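Local structure of nicotinate-nucleotide diphosphorylase (Carboxylating) (5HUO) at residues K159-R164 / I287-S292; A147-A152 / I274-I279; V221-V226 / G241-M246; S140-M145 / K175-V180; G77-L82 / N134-L139. The protein catalyses the reaction of quinolinate with 5-phospho-alpha-D-ribose 1-diphosphate that yields nicotinate ribonucleotide, carbon dioxide and diphosphate in NAD(+) biosynthesis. All coordinates share one frame; numbering follows the deposited sequence.

How the contacts relate
Helix 122-153 runs through three of the five contacts: its residues 134-139 serve contact 5, 140-145 contact 4 and 147-152 contact 2. Contacts 4 and 5 lie close together, their centres about 8 Å apart. Contact 5 closes before the others open and belongs to the N-terminal family region, so the helix carries the chain from that region into the C-terminal one. There contacts 1 and 3 pair strands of the same parallel sheet, with centres about 14 Å apart. Contact 3 is nested inside the loops closed by contacts 1 and 2, and contact 4 crosses both of these. Contacts 3 and 5 mark the two extremes, about 33 Å apart between centres.

Contact 1. Residues K159-R164 / I287-S292; sequences KVFDTR and IDYVSS. With SO4 (sulfate ion), chain J.
With chi1 at 66°, Y289 sets CG between its own backbone N and carbonyl carbon, while F161 turns CG beside its backbone N (chi1 -87°), and the two rings are thereby brought against each other from neighbouring strands. Y289 CD2 lies over one face of the F161 ring, toward the rim, 3.3 Å from F161 CD1. In return F161 CZ stands above the centre of the Y289 ring. The planes are inclined at 32°, an oblique pairing, and F161 ring meets Y289 ring with centroids 4.0 Å apart. F220 of a neighbouring subunit adds its own ring to Y289, so this aromatic cluster continues across the subunit interface. On the other face of the sheet V160 CG2 and V290 CG2 touch at 4.3 Å.

The backbones are stitched in parallel register. V290 N donates to K159 O at 2.9 Å, F161 N to V290 O at 2.7 Å, and S292 N to F161 O at 3.1 Å; K159 N to D288 O is longer. Beyond the strands a water bridges T163 OG1 and S292 O, donating to the carbonyl; T163 OG1 is also hydrogen-bonded to K165 N. T163 CG2 packs at 3.8 Å on S292 C. Farther on, R164 makes a weak bond from NH1 to a sulfate oxygen, and the same sulfate is also held by R187. D162 OD1 accepts from H186 N and also forms a salt bridge with K175. Strands 159-161 and 289-291 are adjacent in the parallel sheet of the C-terminal alpha/beta barrel domain that characterises quinolinate phosphoribosyltransferases.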
# COMPACT_ATOMS: atom_id res chain seq x y z
N LYS A 159 -29.79 -9.72 25.16
CA LYS A 159 -28.72 -9.98 24.22
C LYS A 159 -27.37 -9.60 24.78
O LYS A 159 -27.25 -8.68 25.61
CB LYS A 159 -28.96 -9.23 22.91
CG LYS A 159 -30.10 -9.80 22.12
CD LYS A 159 -30.50 -8.89 20.97
CE LYS A 159 -31.51 -9.57 20.05
NZ LYS A 159 -32.82 -9.83 20.71
N VAL A 160 -26.36 -10.27 24.27
CA VAL A 160 -24.99 -9.99 24.67
C VAL A 160 -24.21 -9.30 23.54
O VAL A 160 -24.03 -9.85 22.48
CB VAL A 160 -24.27 -11.26 25.07
CG1 VAL A 160 -22.80 -10.95 25.37
CG2 VAL A 160 -24.93 -11.88 26.27
N PHE A 161 -23.75 -8.08 23.82
CA PHE A 161 -23.10 -7.19 22.81
C PHE A 161 -21.63 -6.99 23.10
O PHE A 161 -21.18 -7.09 24.24
CB PHE A 161 -23.73 -5.83 22.78
CG PHE A 161 -24.91 -5.73 21.88
CD1 PHE A 161 -26.05 -6.44 22.14
CD2 PHE A 161 -24.91 -4.88 20.80
CE1 PHE A 161 -27.17 -6.32 21.32
CE2 PHE A 161 -26.02 -4.74 19.99
CZ PHE A 161 -27.16 -5.47 20.24
N ASP A 162 -20.88 -6.78 22.05
CA ASP A 162 -19.47 -6.49 22.15
C ASP A 162 -19.23 -4.99 22.19
O ASP A 162 -20.16 -4.20 22.37
CB ASP A 162 -18.70 -7.15 21.02
CG ASP A 162 -19.20 -6.77 19.66
OD1 ASP A 162 -19.75 -5.67 19.48
OD2 ASP A 162 -19.08 -7.61 18.74
N THR A 163 -17.99 -4.58 22.00
CA THR A 163 -17.56 -3.17 22.18
C THR A 163 -16.47 -2.81 21.16
O THR A 163 -16.19 -3.57 20.24
CB THR A 163 -16.95 -2.97 23.60
OG1 THR A 163 -15.78 -3.78 23.74
CG2 THR A 163 -17.93 -3.34 24.67
N ARG A 164 -15.85 -1.66 21.36
CA ARG A 164 -14.72 -1.24 20.55
C ARG A 164 -13.42 -1.60 21.17
O ARG A 164 -12.37 -1.13 20.77
CB ARG A 164 -14.76 0.24 20.28
CG ARG A 164 -15.66 0.60 19.12
CD ARG A 164 -16.02 2.09 19.11
NE ARG A 164 -14.84 2.97 19.04
CZ ARG A 164 -14.52 3.83 20.00
NH1 ARG A 164 -15.25 3.94 21.14
NH2 ARG A 164 -13.48 4.58 19.86
N ILE A 287 -34.39 -5.29 30.35
CA ILE A 287 -33.44 -4.49 29.59
C ILE A 287 -33.28 -5.20 28.29
O ILE A 287 -33.57 -6.39 28.19
CB ILE A 287 -32.08 -4.34 30.29
CG1 ILE A 287 -31.38 -5.69 30.44
CG2 ILE A 287 -32.27 -3.73 31.65
CD1 ILE A 287 -29.97 -5.57 30.95
N ASP A 288 -32.79 -4.47 27.31
CA ASP A 288 -32.63 -5.03 25.96
C ASP A 288 -31.32 -5.80 25.76
O ASP A 288 -31.32 -6.85 25.13
CB ASP A 288 -32.78 -3.95 24.93
CG ASP A 288 -34.15 -3.28 25.01
OD1 ASP A 288 -35.13 -3.89 24.53
OD2 ASP A 288 -34.21 -2.14 25.53
N TYR A 289 -30.23 -5.27 26.29
CA TYR A 289 -28.94 -5.98 26.21
C TYR A 289 -27.88 -5.56 27.25
O TYR A 289 -28.06 -4.60 27.98
CB TYR A 289 -28.35 -5.85 24.84
CG TYR A 289 -27.92 -4.46 24.41
CD1 TYR A 289 -28.84 -3.54 23.94
CD2 TYR A 289 -26.60 -4.12 24.36
CE1 TYR A 289 -28.43 -2.31 23.45
CE2 TYR A 289 -26.17 -2.89 23.87
CZ TYR A 289 -27.10 -1.98 23.42
OH TYR A 289 -26.68 -0.74 22.96
N VAL A 290 -26.83 -6.36 27.33
CA VAL A 290 -25.63 -6.01 28.05
C VAL A 290 -24.43 -6.08 27.14
O VAL A 290 -24.44 -6.77 26.10
CB VAL A 290 -25.35 -6.97 29.20
CG1 VAL A 290 -26.50 -6.94 30.16
CG2 VAL A 290 -25.06 -8.38 28.72
N SER A 291 -23.37 -5.38 27.52
CA SER A 291 -22.11 -5.36 26.70
C SER A 291 -20.90 -5.66 27.55
O SER A 291 -20.82 -5.25 28.72
CB SER A 291 -21.93 -4.02 25.94
OG SER A 291 -21.71 -2.93 26.85
N SER A 292 -19.94 -6.31 26.93
CA SER A 292 -18.70 -6.68 27.58
C SER A 292 -17.46 -6.50 26.67
O SER A 292 -17.33 -7.08 25.62
CB SER A 292 -18.78 -8.13 28.03
OG SER A 292 -17.61 -8.50 28.77
S SO4 J . -18.30 1.46 22.50
O1 SO4 J . -19.08 0.90 23.64
O2 SO4 J . -18.52 0.63 21.29
O3 SO4 J . -18.65 2.84 22.12
O4 SO4 J . -16.90 1.47 22.95
O HOH W 1 -15.99 -6.41 23.37

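Contact 2. Residues A147-A152 / I274-I279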
# COMPACT_ATOMS: atom_id res chain seq x y z
N ALA A 147 -20.25 -17.44 23.71
CA ALA A 147 -21.20 -18.53 24.00
C ALA A 147 -21.34 -18.80 25.47
O ALA A 147 -22.45 -18.99 25.96
CB ALA A 147 -20.81 -19.80 23.29
N ALA A 148 -20.22 -18.81 26.17
CA ALA A 148 -20.21 -19.05 27.62
C ALA A 148 -20.97 -17.94 28.38
O ALA A 148 -21.67 -18.20 29.36
CB ALA A 148 -18.80 -19.17 28.13
N TYR A 149 -20.75 -16.70 27.97
CA TYR A 149 -21.42 -15.57 28.59
C TYR A 149 -22.92 -15.67 28.40
O TYR A 149 -23.70 -15.41 29.30
CB TYR A 149 -20.92 -14.25 28.01
CG TYR A 149 -19.69 -13.65 28.71
CD1 TYR A 149 -18.60 -14.41 29.01
CD2 TYR A 149 -19.63 -12.29 29.04
CE1 TYR A 149 -17.49 -13.85 29.60
CE2 TYR A 149 -18.53 -11.74 29.64
CZ TYR A 149 -17.48 -12.52 29.92
OH TYR A 149 -16.36 -11.99 30.53
N VAL A 150 -23.32 -16.01 27.18
CA VAL A 150 -24.75 -16.13 26.88
C VAL A 150 -25.40 -17.15 27.82
O VAL A 150 -26.45 -16.89 28.37
CB VAL A 150 -25.00 -16.52 25.40
CG1 VAL A 150 -26.43 -17.01 25.19
CG2 VAL A 150 -24.74 -15.34 24.51
N GLU A 151 -24.79 -18.32 27.96
CA GLU A 151 -25.30 -19.33 28.84
C GLU A 151 -25.34 -18.90 30.30
O GLU A 151 -26.33 -19.07 30.96
CB GLU A 151 -24.50 -20.59 28.74
CG GLU A 151 -25.04 -21.64 29.70
CD GLU A 151 -24.85 -23.04 29.22
OE1 GLU A 151 -23.83 -23.32 28.52
OE2 GLU A 151 -25.74 -23.86 29.61
N ALA A 152 -24.25 -18.37 30.79
CA ALA A 152 -24.19 -17.83 32.14
C ALA A 152 -25.30 -16.83 32.46
O ALA A 152 -25.84 -16.78 33.57
CB ALA A 152 -22.85 -17.18 32.38
N ILE A 274 -18.81 -6.44 33.88
CA ILE A 274 -19.61 -7.56 33.40
C ILE A 274 -18.67 -8.66 32.94
O ILE A 274 -17.96 -8.51 31.96
CB ILE A 274 -20.56 -7.20 32.25
CG1 ILE A 274 -21.63 -6.20 32.74
CG2 ILE A 274 -21.19 -8.47 31.67
CD1 ILE A 274 -22.57 -5.67 31.68
N ASP A 275 -18.71 -9.76 33.67
CA ASP A 275 -17.90 -10.93 33.35
C ASP A 275 -18.69 -12.23 33.60
O ASP A 275 -19.90 -12.19 33.90
CB ASP A 275 -16.58 -10.87 34.12
CG ASP A 275 -16.74 -11.18 35.63
OD1 ASP A 275 -17.54 -12.07 36.01
OD2 ASP A 275 -16.00 -10.56 36.41
N MET A 276 -18.01 -13.36 33.49
CA MET A 276 -18.63 -14.67 33.73
C MET A 276 -19.42 -14.79 35.04
O MET A 276 -20.51 -15.32 35.07
CB MET A 276 -17.58 -15.78 33.71
CG MET A 276 -17.35 -16.33 32.33
SD MET A 276 -18.81 -17.21 31.81
CE MET A 276 -18.25 -18.88 32.04
N THR A 277 -18.82 -14.34 36.13
CA THR A 277 -19.43 -14.42 37.48
C THR A 277 -20.62 -13.43 37.62
O THR A 277 -21.70 -13.77 38.06
CB THR A 277 -18.38 -14.20 38.61
OG1 THR A 277 -17.71 -12.94 38.43
CG2 THR A 277 -17.35 -15.32 38.60
N THR A 278 -20.37 -12.20 37.22
CA THR A 278 -21.33 -11.11 37.32
C THR A 278 -22.55 -11.19 36.39
O THR A 278 -23.63 -10.79 36.74
CB THR A 278 -20.60 -9.83 36.93
OG1 THR A 278 -19.38 -9.77 37.63
CG2 THR A 278 -21.41 -8.64 37.24
N ILE A 279 -22.35 -11.69 35.17
CA ILE A 279 -23.39 -11.55 34.13
C ILE A 279 -24.78 -12.09 34.54
O ILE A 279 -25.79 -11.61 34.08
CB ILE A 279 -22.94 -12.14 32.78
CG1 ILE A 279 -23.91 -11.73 31.69
CG2 ILE A 279 -22.88 -13.65 32.84
CD1 ILE A 279 -23.32 -11.78 30.31
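The Y149 ring is met at one edge, near its plane, by the carbonyl oxygen of I274, while M276, I279 and D275 all come to it obliquely. Y149 CE2 stands 4.0 Å from I274 O. Along one flank of the ring M276 CG approaches Y149 CE1 at 3.7 Å, and at the other flank I279 CD1 reaches Y149 CD2 at 3.9 Å. At the end of the tyrosine, Y149 OH lies 3.4 Å from D275 CA, against the backbone that leads into M276. The loop thus covers one side of the phenol; S292 comes from the other side of the plane, and S294 and L295 of helix 294-297 also pack on the tyrosine.

M276 folds back through bends at chi2 and chi3, which brings its sulfur beside the helix: SD passes within 4.8 Å of the Y149 ring centroid, 49° off the ring normal, an oblique Met-aromatic contact. M276 CE then ends 4.0 Å from A148 CB. One turn on, A152 CB receives I279 CG2 at 3.6 Å, so that the small side chains of A148 and A152 allow the loop to lie close to helix 122-153.

The loop is shaped by D275, whose OD1 accepts from several donors. T278 N meets D275 OD1 from above the carboxylate plane at 3.1 Å, whereas T277 OG1 donates to the syn lone pair of D275 OD1. I279 N also bonds to D275 O. The T278 N bond to D275 OD1 makes an Asx motif, which presents the M276 and I279 side chains to the helix that flanks the barrel sheet.

Contact 3. Residues V221-V226 / G241-M246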
# COMPACT_ATOMS: atom_id res chain seq x y z
N VAL A 221 -29.82 9.62 10.25
CA VAL A 221 -29.14 8.41 9.78
C VAL A 221 -28.15 7.81 10.77
O VAL A 221 -27.62 6.74 10.51
CB VAL A 221 -28.38 8.63 8.47
CG1 VAL A 221 -29.33 9.09 7.37
CG2 VAL A 221 -27.28 9.62 8.63
N LYS A 222 -28.02 8.43 11.93
CA LYS A 222 -27.25 7.87 13.06
C LYS A 222 -28.09 7.62 14.31
O LYS A 222 -28.77 8.52 14.79
CB LYS A 222 -26.14 8.84 13.50
CG LYS A 222 -25.13 9.24 12.43
CD LYS A 222 -24.12 8.17 12.22
CE LYS A 222 -23.11 8.60 11.18
NZ LYS A 222 -23.18 7.74 9.99
N MET A 223 -28.02 6.40 14.85
CA MET A 223 -28.55 6.11 16.19
C MET A 223 -27.77 6.87 17.23
O MET A 223 -26.59 7.19 17.04
CB MET A 223 -28.45 4.66 16.55
CG MET A 223 -29.37 3.78 15.71
SD MET A 223 -31.17 4.12 15.88
CE MET A 223 -31.92 2.57 15.27
N VAL A 224 -28.46 7.25 18.29
CA VAL A 224 -27.84 8.02 19.36
C VAL A 224 -28.05 7.29 20.63
O VAL A 224 -29.18 6.91 21.00
CB VAL A 224 -28.43 9.44 19.49
CG1 VAL A 224 -27.92 10.14 20.75
CG2 VAL A 224 -28.04 10.28 18.30
N GLU A 225 -26.94 7.14 21.33
CA GLU A 225 -26.91 6.49 22.64
C GLU A 225 -26.27 7.44 23.66
O GLU A 225 -25.44 8.25 23.32
CB GLU A 225 -26.12 5.17 22.58
CG GLU A 225 -26.07 4.42 23.89
CD GLU A 225 -25.51 2.99 23.78
OE1 GLU A 225 -25.26 2.50 22.68
OE2 GLU A 225 -25.33 2.35 24.83
N VAL A 226 -26.71 7.31 24.91
CA VAL A 226 -26.14 8.08 26.02
C VAL A 226 -25.79 7.19 27.18
O VAL A 226 -26.63 6.41 27.62
CB VAL A 226 -27.14 9.08 26.61
CG1 VAL A 226 -26.51 9.79 27.79
CG2 VAL A 226 -27.53 10.10 25.59
N GLY A 241 -35.86 11.49 23.98
CA GLY A 241 -36.20 10.59 22.87
C GLY A 241 -35.03 9.85 22.24
O GLY A 241 -35.09 9.50 21.06
N VAL A 242 -33.95 9.63 23.00
CA VAL A 242 -32.75 8.89 22.50
C VAL A 242 -33.11 7.47 22.17
O VAL A 242 -34.16 6.96 22.60
CB VAL A 242 -31.55 8.83 23.43
CG1 VAL A 242 -30.97 10.20 23.55
CG2 VAL A 242 -31.92 8.21 24.77
N ASP A 243 -32.23 6.84 21.39
CA ASP A 243 -32.47 5.50 20.89
C ASP A 243 -32.11 4.45 21.91
O ASP A 243 -32.80 3.45 22.08
CB ASP A 243 -31.72 5.31 19.61
CG ASP A 243 -32.19 6.27 18.54
OD1 ASP A 243 -33.41 6.26 18.23
OD2 ASP A 243 -31.35 7.00 17.97
N ILE A 244 -31.01 4.72 22.60
CA ILE A 244 -30.46 3.77 23.56
C ILE A 244 -29.87 4.47 24.76
O ILE A 244 -29.15 5.44 24.62
CB ILE A 244 -29.32 2.94 22.96
CG1 ILE A 244 -29.78 2.30 21.66
CG2 ILE A 244 -28.84 1.89 23.99
CD1 ILE A 244 -28.71 1.52 20.92
N ILE A 245 -30.22 3.97 25.93
CA ILE A 245 -29.68 4.48 27.20
C ILE A 245 -28.79 3.43 27.82
O ILE A 245 -29.21 2.27 27.93
CB ILE A 245 -30.78 4.86 28.19
CG1 ILE A 245 -31.62 5.98 27.60
CG2 ILE A 245 -30.17 5.28 29.52
CD1 ILE A 245 -32.80 6.39 28.45
N MET A 246 -27.56 3.81 28.12
CA MET A 246 -26.60 2.89 28.75
C MET A 246 -26.55 3.15 30.24
O MET A 246 -26.21 4.23 30.65
CB MET A 246 -25.19 3.07 28.23
CG MET A 246 -24.21 2.12 28.92
SD MET A 246 -22.46 2.42 28.60
CE MET A 246 -22.23 1.63 27.02
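The D243 side chain leaves its backbone toward the strand beside it, and each of its atoms finds a partner there. D243 CB sits 3.3 Å from V224 O; D243 CG lies against M223 SD at 3.6 Å, the two side chains crossing at about a right angle. Of the carboxylate oxygens, OD1 stays near the same sulfur, whereas D243 OD2 accepts the backbone N-H of V224 at 2.9 Å through its anti lone pair. It is CG lying beside the backbone N of D243 (chi1 -62°) that carries the carboxylate to this point. OD2 also takes a salt bridge from R215, so one oxygen joins the V224 backbone to helix 207-217.

V224 O answers by accepting from two successive amides: D243 N lies nearly in line with the C=O bond, and I244 N is tilted 16° from the carbonyl plane. These bonds open the pairing of strands 224-228 and 244-248, which with helix 231-240 between them form a beta-alpha-beta crossover unit of the parallel sheet. Pairing then proceeds from V226 N to I244 O (3.1 Å) and from M246 N to V226 O (2.8 Å).

On one side of the sheet the extended E225 chain runs across I244, E225 CD touching I244 CG2 at 3.5 Å; E225 OE2 also lies beside M246 CB and close to the like-charged E269 OE2. On the other side V242 CG1 fits between the methyls of two valines, 4.1 Å from V224 CG1 and 4.0 Å from V226 CG2, with I211 packed nearby.

Contact 4. Residues S140-M145 / K175-V180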
# COMPACT_ATOMS: atom_id res chain seq x y z
N SER A 140 -11.95 -18.74 17.51
CA SER A 140 -12.73 -19.77 18.21
C SER A 140 -12.78 -19.51 19.72
O SER A 140 -13.73 -19.77 20.41
CB SER A 140 -12.16 -21.16 17.90
OG SER A 140 -12.39 -21.50 16.52
N GLY A 141 -11.71 -18.94 20.20
CA GLY A 141 -11.60 -18.49 21.61
C GLY A 141 -12.62 -17.45 21.97
O GLY A 141 -13.29 -17.57 22.99
N ILE A 142 -12.78 -16.49 21.08
CA ILE A 142 -13.78 -15.43 21.27
C ILE A 142 -15.19 -15.98 21.19
O ILE A 142 -16.06 -15.65 22.00
CB ILE A 142 -13.57 -14.29 20.27
CG1 ILE A 142 -12.31 -13.52 20.65
CG2 ILE A 142 -14.76 -13.34 20.23
CD1 ILE A 142 -11.84 -12.55 19.57
N ALA A 143 -15.42 -16.80 20.18
CA ALA A 143 -16.78 -17.39 19.97
C ALA A 143 -17.19 -18.21 21.19
O ALA A 143 -18.28 -18.05 21.74
CB ALA A 143 -16.83 -18.22 18.74
N SER A 144 -16.25 -19.02 21.65
CA SER A 144 -16.41 -19.86 22.83
C SER A 144 -16.80 -19.00 24.05
O SER A 144 -17.75 -19.29 24.80
CB SER A 144 -15.15 -20.63 23.11
OG SER A 144 -14.89 -21.62 22.11
N MET A 145 -16.02 -17.96 24.25
CA MET A 145 -16.24 -17.10 25.42
C MET A 145 -17.60 -16.39 25.35
O MET A 145 -18.30 -16.30 26.36
CB MET A 145 -15.11 -16.09 25.58
CG MET A 145 -15.13 -15.41 26.93
SD MET A 145 -13.79 -14.23 26.93
CE MET A 145 -14.05 -13.39 28.52
N LYS A 175 -15.47 -9.16 15.71
CA LYS A 175 -16.92 -8.90 15.69
C LYS A 175 -17.61 -10.14 15.17
O LYS A 175 -18.69 -10.49 15.62
CB LYS A 175 -17.24 -7.68 14.85
CG LYS A 175 -16.72 -6.38 15.48
CD LYS A 175 -17.77 -5.68 16.33
CE LYS A 175 -17.14 -4.55 17.13
NZ LYS A 175 -18.15 -3.76 17.89
N TYR A 176 -17.01 -10.75 14.15
CA TYR A 176 -17.61 -11.89 13.49
C TYR A 176 -17.70 -13.03 14.52
O TYR A 176 -18.75 -13.67 14.65
CB TYR A 176 -16.80 -12.31 12.24
CG TYR A 176 -17.15 -13.67 11.68
CD1 TYR A 176 -18.36 -13.89 11.02
CD2 TYR A 176 -16.29 -14.76 11.86
CE1 TYR A 176 -18.71 -15.15 10.54
CE2 TYR A 176 -16.62 -16.00 11.34
CZ TYR A 176 -17.85 -16.19 10.71
OH TYR A 176 -18.21 -17.43 10.27
N ALA A 177 -16.59 -13.30 15.20
CA ALA A 177 -16.52 -14.37 16.19
C ALA A 177 -17.55 -14.24 17.30
O ALA A 177 -18.13 -15.23 17.75
CB ALA A 177 -15.15 -14.40 16.83
N VAL A 178 -17.76 -13.02 17.75
CA VAL A 178 -18.84 -12.76 18.68
C VAL A 178 -20.23 -13.18 18.10
O VAL A 178 -21.05 -13.73 18.81
CB VAL A 178 -18.88 -11.27 19.07
CG1 VAL A 178 -20.16 -10.94 19.85
CG2 VAL A 178 -17.64 -10.91 19.86
N ARG A 179 -20.52 -12.86 16.85
CA ARG A 179 -21.82 -13.26 16.27
C ARG A 179 -21.91 -14.75 16.23
O ARG A 179 -22.90 -15.34 16.58
CB ARG A 179 -22.01 -12.75 14.86
CG ARG A 179 -22.16 -11.27 14.80
CD ARG A 179 -23.59 -10.84 15.15
NE ARG A 179 -24.54 -10.99 14.04
CZ ARG A 179 -25.86 -10.96 14.18
NH1 ARG A 179 -26.41 -10.76 15.35
NH2 ARG A 179 -26.65 -11.16 13.14
N VAL A 180 -20.81 -15.38 15.86
CA VAL A 180 -20.74 -16.84 15.77
C VAL A 180 -21.06 -17.48 17.11
O VAL A 180 -21.69 -18.49 17.18
CB VAL A 180 -19.35 -17.28 15.22
CG1 VAL A 180 -19.22 -18.80 15.24
CG2 VAL A 180 -19.13 -16.76 13.81
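A143 and A177 bring two helices unusually near each other, as is seen where small residues line a helix-helix interface: the axes of 140-145 and 175-180 approach to 7.4 Å and cross at -41°. The packing is apolar on one flank. I142 CG2, which stands anti to the backbone N, projects between two side chains of the other helix, 3.6 Å from A177 CB and 3.8 Å from V178 CG2. The neighbouring A143 CB meets V180 CG1, one turn past A177, at 4.3 Å. Backbone contact forms the second kind: A143 CA donates a CA-H...O contact to A177 O at 3.4 Å, which the lack of bulk at both alanines permits.

Polar groups of these helices look elsewhere. K175 NZ forms a salt bridge with D162 at the strand end, which ties helix 171-180 to the barrel sheet, and Y176 OH bonds D105. S140 OG and S144 OG reach A80 O and V78 N, linking helix 122-153 to the segment 77-82. Within helix 122-153, S140 O is gripped twice, by S144 N at 2.9 Å and by S144 OG at 2.8 Å, the two donors coming from opposite faces of the carbonyl plane.

Contact 5. Residues G77-L82 / N134-L139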
# COMPACT_ATOMS: atom_id res chain seq x y z
N GLY A 77 -15.38 -26.17 23.01
CA GLY A 77 -15.86 -24.83 22.82
C GLY A 77 -16.64 -24.67 21.55
O GLY A 77 -17.28 -25.60 21.08
N VAL A 78 -16.57 -23.47 20.98
CA VAL A 78 -17.27 -23.16 19.75
C VAL A 78 -16.33 -22.84 18.61
O VAL A 78 -15.38 -22.14 18.79
CB VAL A 78 -18.22 -21.99 19.96
CG1 VAL A 78 -19.07 -21.73 18.73
CG2 VAL A 78 -19.13 -22.29 21.12
N LEU A 79 -16.65 -23.36 17.43
CA LEU A 79 -15.80 -23.21 16.23
C LEU A 79 -16.09 -21.93 15.52
O LEU A 79 -17.23 -21.66 15.15
CB LEU A 79 -15.97 -24.37 15.25
CG LEU A 79 -15.28 -24.29 13.88
CD1 LEU A 79 -13.77 -24.41 14.00
CD2 LEU A 79 -15.82 -25.38 12.93
N ALA A 80 -15.05 -21.13 15.32
CA ALA A 80 -15.17 -19.86 14.55
C ALA A 80 -13.91 -19.59 13.78
O ALA A 80 -12.81 -19.77 14.31
CB ALA A 80 -15.49 -18.67 15.47
N GLY A 81 -14.08 -19.11 12.56
CA GLY A 81 -12.95 -18.77 11.69
C GLY A 81 -12.47 -19.88 10.77
O GLY A 81 -11.38 -19.83 10.26
N LEU A 82 -13.29 -20.85 10.53
CA LEU A 82 -12.90 -22.00 9.68
C LEU A 82 -12.55 -21.59 8.22
O LEU A 82 -11.58 -22.06 7.69
CB LEU A 82 -14.02 -23.02 9.63
CG LEU A 82 -13.65 -24.33 8.93
CD1 LEU A 82 -12.64 -25.11 9.77
CD2 LEU A 82 -14.88 -25.19 8.71
N ASN A 134 -3.29 -19.63 14.22
CA ASN A 134 -3.36 -18.40 14.99
C ASN A 134 -4.69 -17.69 14.76
O ASN A 134 -5.32 -17.25 15.72
CB ASN A 134 -2.20 -17.47 14.66
CG ASN A 134 -0.88 -17.92 15.31
OD1 ASN A 134 -0.86 -18.84 16.09
ND2 ASN A 134 0.20 -17.24 14.99
N PHE A 135 -5.15 -17.62 13.52
CA PHE A 135 -6.48 -17.04 13.27
C PHE A 135 -7.54 -17.89 13.92
O PHE A 135 -8.30 -17.43 14.71
CB PHE A 135 -6.76 -16.86 11.79
CG PHE A 135 -6.18 -15.59 11.21
CD1 PHE A 135 -6.80 -14.40 11.38
CD2 PHE A 135 -4.96 -15.62 10.49
CE1 PHE A 135 -6.24 -13.24 10.90
CE2 PHE A 135 -4.41 -14.45 9.99
CZ PHE A 135 -5.06 -13.26 10.19
N LEU A 136 -7.54 -19.17 13.59
CA LEU A 136 -8.58 -20.10 14.06
C LEU A 136 -8.68 -20.19 15.57
O LEU A 136 -9.75 -20.16 16.15
CB LEU A 136 -8.34 -21.47 13.52
CG LEU A 136 -9.49 -22.46 13.76
CD1 LEU A 136 -10.66 -22.15 12.87
CD2 LEU A 136 -9.01 -23.88 13.55
N GLN A 137 -7.54 -20.23 16.23
CA GLN A 137 -7.50 -20.33 17.69
C GLN A 137 -8.08 -19.09 18.30
O GLN A 137 -8.86 -19.16 19.24
CB GLN A 137 -6.10 -20.56 18.18
CG GLN A 137 -5.68 -22.00 18.00
CD GLN A 137 -4.30 -22.28 18.47
OE1 GLN A 137 -3.55 -21.34 18.81
NE2 GLN A 137 -3.89 -23.53 18.41
N HIS A 138 -7.71 -17.96 17.76
CA HIS A 138 -8.11 -16.65 18.34
C HIS A 138 -9.63 -16.43 18.21
O HIS A 138 -10.32 -16.07 19.18
CB HIS A 138 -7.35 -15.52 17.63
CG HIS A 138 -7.68 -14.15 18.09
ND1 HIS A 138 -7.24 -13.64 19.29
CD2 HIS A 138 -8.39 -13.14 17.52
CE1 HIS A 138 -7.67 -12.39 19.44
NE2 HIS A 138 -8.37 -12.06 18.38
N LEU A 139 -10.14 -16.69 17.01
CA LEU A 139 -11.52 -16.45 16.73
C LEU A 139 -12.38 -17.49 17.48
O LEU A 139 -13.47 -17.16 17.99
CB LEU A 139 -11.79 -16.45 15.23
CG LEU A 139 -11.04 -15.37 14.48
CD1 LEU A 139 -11.40 -15.40 13.01
CD2 LEU A 139 -11.36 -14.00 14.96
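Before L79 meets residues 134-139, V78 already holds the same helix through its backbone N, hydrogen-bonded to S144 OG. L79 CG stands anti to the backbone N (chi1 173°), and the L79 and L136 side chains cross obliquely, with L79 CD1 4.0 Å from L136 CD1. Next, A80 lays its methyl against the helix backbone, with A80 CB 3.6 Å from L139 O and 4.3 Å from L139 CB. A80 O is covered by L136 CD1 at 3.5 Å, but its polar need is met beyond the pair, by S140 OG. G81 follows with a positive phi of 92°. Without a side chain, it lets L139 CD1 approach G81 CA to 3.9 Å, and G81 O also lies beside L136 CD1, at 3.6 Å. L82 closes the run: L82 N is 3.8 Å from L136 CD1, a methyl that therefore touches four successive residues. G81 is the N-cap residue of helix 82-92, and the carboxylate of D105 takes both G81 N and L82 N, fixing the start of that helix.

The contact is buried. The segment arrives from strand 77-78, paired with strand 108-109, and turns into helix 82-92 while leaning on helix 122-153; V180 and F173 of helix 171-180 close over A80 and L139 respectively, and F135 turns to helix 35-49.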